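Local coordinates for substrate-binding protein (Synechococcus sp., PDB 6WPN) that probably binds a sugar or oligosaccharide in the periplasm as the substrate-binding protein of a transport system, at residues Q117-S122 and I135-Y140. Numbering follows the deposited sequence.
Sequences QNYLPS and IAIPWY
Y119 meets I137 and P138 with CB pointing toward the strand and CG anti to its own carbonyl carbon, beside the backbone N (chi1 -61°). In I137, CG2 lies anti to the backbone N and comes up against the phenol end of the ring. The methyl CG2 of I137 is 3.4 Å from OH of Y119. It lies oblique to the ring plane, near CZ. P138 comes in on the same side of the ring, nearer CB: its CD sits over that face, 4.2 Å from CD2 of Y119. The carbonyl O of P138 lies 3.4 Å from CE2 of Y119, a plain van der Waals approach to a ring carbon. S339 OG, hydrogen-bonded to W139 O, gives that oxygen only a weak further bond.

The contact packs the chain just before helix 121-124 against I137 and P138 of strand 137-149. This strand pairs with strand 295-303 in the mixed sheet of the solute-binding fold. L319 of helix 311-321 touches both Y119 and I137, and the ring of W124 meets that of Y119. The hydroxyl of Y119 is hydrogen-bonded to T322 OG1, so its polar end is satisfied although the residue is buried. A leucine in place of Y119 would probably leave T322 without this partner and open a gap beside CG2 of I137.

The two segments are joined mainly by van der Waals packing on one aromatic ring, with one backbone carbonyl close to it. The single hydroxyl in this packing has its mate in T322, which ties the ring to a third part of the chain and probably limits its rotation.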
loop_
_atom_site.group_PDB
_atom_site.type_symbol
_atom_site.label_atom_id
_atom_site.label_comp_id
_atom_site.label_asym_id
_atom_site.label_seq_id
_atom_site.Cartn_x
_atom_site.Cartn_y
_atom_site.Cartn_z
ATOM N N GLN A 117 11.549 -9.903 19.077
ATOM C CA GLN A 117 12.247 -8.763 19.666
ATOM C C GLN A 117 12.948 -7.924 18.607
ATOM O O GLN A 117 13.175 -6.726 18.813
ATOM C CB GLN A 117 13.277 -9.243 20.690
ATOM C CG GLN A 117 12.739 -9.610 22.056
ATOM C CD GLN A 117 13.822 -10.175 22.955
ATOM O OE1 GLN A 117 14.876 -10.599 22.482
ATOM N NE2 GLN A 117 13.577 -10.165 24.260
ATOM N N ASN A 118 13.294 -8.529 17.470
ATOM C CA ASN A 118 14.013 -7.828 16.416
ATOM C C ASN A 118 13.110 -7.009 15.506
ATOM O O ASN A 118 13.627 -6.278 14.655
ATOM C CB ASN A 118 14.813 -8.824 15.573
ATOM C CG ASN A 118 15.985 -9.419 16.329
ATOM O OD1 ASN A 118 16.260 -9.046 17.472
ATOM N ND2 ASN A 118 16.684 -10.351 15.693
ATOM N N TYR A 119 11.793 -7.099 15.661
ATOM C CA TYR A 119 10.864 -6.407 14.782
ATOM C C TYR A 119 10.061 -5.373 15.561
ATOM O O TYR A 119 9.935 -5.444 16.788
ATOM C CB TYR A 119 9.913 -7.393 14.090
ATOM C CG TYR A 119 10.624 -8.406 13.219
ATOM C CD1 TYR A 119 11.151 -9.571 13.765
ATOM C CD2 TYR A 119 10.766 -8.200 11.850
ATOM C CE1 TYR A 119 11.803 -10.499 12.975
ATOM C CE2 TYR A 119 11.414 -9.121 11.051
ATOM C CZ TYR A 119 11.932 -10.272 11.618
ATOM O OH TYR A 119 12.582 -11.197 10.833
ATOM N N LEU A 120 9.532 -4.403 14.825
ATOM C CA LEU A 120 8.643 -3.410 15.405
ATOM C C LEU A 120 7.408 -4.116 15.952
ATOM O O LEU A 120 6.724 -4.820 15.193
ATOM C CB LEU A 120 8.256 -2.379 14.347
ATOM C CG LEU A 120 7.559 -1.085 14.776
ATOM C CD1 LEU A 120 8.469 -0.226 15.641
ATOM C CD2 LEU A 120 7.104 -0.311 13.551
ATOM N N PRO A 121 7.086 -3.964 17.243
ATOM C CA PRO A 121 5.957 -4.728 17.805
ATOM C C PRO A 121 4.634 -4.447 17.118
ATOM O O PRO A 121 3.855 -5.380 16.883
ATOM C CB PRO A 121 5.941 -4.299 19.282
ATOM C CG PRO A 121 6.672 -2.996 19.317
ATOM C CD PRO A 121 7.718 -3.090 18.244
ATOM N N SER A 122 4.359 -3.184 16.784
ATOM C CA SER A 122 3.097 -2.845 16.134
ATOM C C SER A 122 2.932 -3.582 14.811
ATOM O O SER A 122 1.820 -3.980 14.449
ATOM C CB SER A 122 3.019 -1.338 15.906
ATOM O OG SER A 122 4.207 -0.870 15.292
ATOM N N ILE A 135 1.230 -16.003 11.329
ATOM C CA ILE A 135 1.224 -16.547 9.975
ATOM C C ILE A 135 2.229 -15.870 9.055
ATOM O O ILE A 135 2.410 -16.330 7.916
ATOM C CB ILE A 135 -0.178 -16.426 9.344
ATOM C CG1 ILE A 135 -0.578 -14.947 9.305
ATOM C CG2 ILE A 135 -1.185 -17.254 10.123
ATOM C CD1 ILE A 135 -1.732 -14.637 8.401
ATOM N N ALA A 136 2.886 -14.803 9.497
ATOM C CA ALA A 136 3.784 -14.094 8.601
ATOM C C ALA A 136 4.838 -13.347 9.402
ATOM O O ALA A 136 4.630 -12.996 10.567
ATOM C CB ALA A 136 3.018 -13.120 7.698
ATOM N N ILE A 137 5.968 -13.117 8.754
ATOM C CA ILE A 137 7.054 -12.311 9.300
ATOM C C ILE A 137 7.032 -10.962 8.590
ATOM O O ILE A 137 6.971 -10.932 7.352
ATOM C CB ILE A 137 8.416 -13.006 9.115
ATOM C CG1 ILE A 137 8.486 -14.267 9.976
ATOM C CG2 ILE A 137 9.563 -12.058 9.453
ATOM C CD1 ILE A 137 9.646 -15.171 9.631
ATOM N N PRO A 138 7.062 -9.847 9.313
ATOM C CA PRO A 138 7.054 -8.543 8.642
ATOM C C PRO A 138 8.332 -8.331 7.852
ATOM O O PRO A 138 9.425 -8.694 8.290
ATOM C CB PRO A 138 6.940 -7.539 9.799
ATOM C CG PRO A 138 6.484 -8.337 10.965
ATOM C CD PRO A 138 7.026 -9.717 10.776
ATOM N N TRP A 139 8.181 -7.741 6.670
ATOM C CA TRP A 139 9.325 -7.416 5.834
ATOM C C TRP A 139 9.506 -5.903 5.821
ATOM O O TRP A 139 9.944 -5.323 6.816
ATOM C CB TRP A 139 9.140 -7.979 4.425
ATOM C CG TRP A 139 10.369 -7.910 3.578
ATOM C CD1 TRP A 139 11.593 -7.428 3.941
ATOM C CD2 TRP A 139 10.486 -8.311 2.210
ATOM N NE1 TRP A 139 12.468 -7.511 2.884
ATOM C CE2 TRP A 139 11.812 -8.052 1.810
ATOM C CE3 TRP A 139 9.598 -8.871 1.284
ATOM C CZ2 TRP A 139 12.271 -8.332 0.524
ATOM C CZ3 TRP A 139 10.058 -9.152 0.006
ATOM C CH2 TRP A 139 11.381 -8.881 -0.361
ATOM N N TYR A 140 9.190 -5.251 4.713
ATOM C CA TYR A 140 9.299 -3.805 4.618
ATOM C C TYR A 140 7.915 -3.166 4.589
ATOM O O TYR A 140 6.884 -3.842 4.533
ATOM C CB TYR A 140 10.092 -3.394 3.377
ATOM C CG TYR A 140 9.399 -3.692 2.069
ATOM C CD1 TYR A 140 9.491 -4.943 1.481
ATOM C CD2 TYR A 140 8.667 -2.711 1.413
ATOM C CE1 TYR A 140 8.869 -5.212 0.280
ATOM C CE2 TYR A 140 8.035 -2.976 0.209
ATOM C CZ TYR A 140 8.143 -4.223 -0.349
ATOM O OH TYR A 140 7.521 -4.483 -1.546
#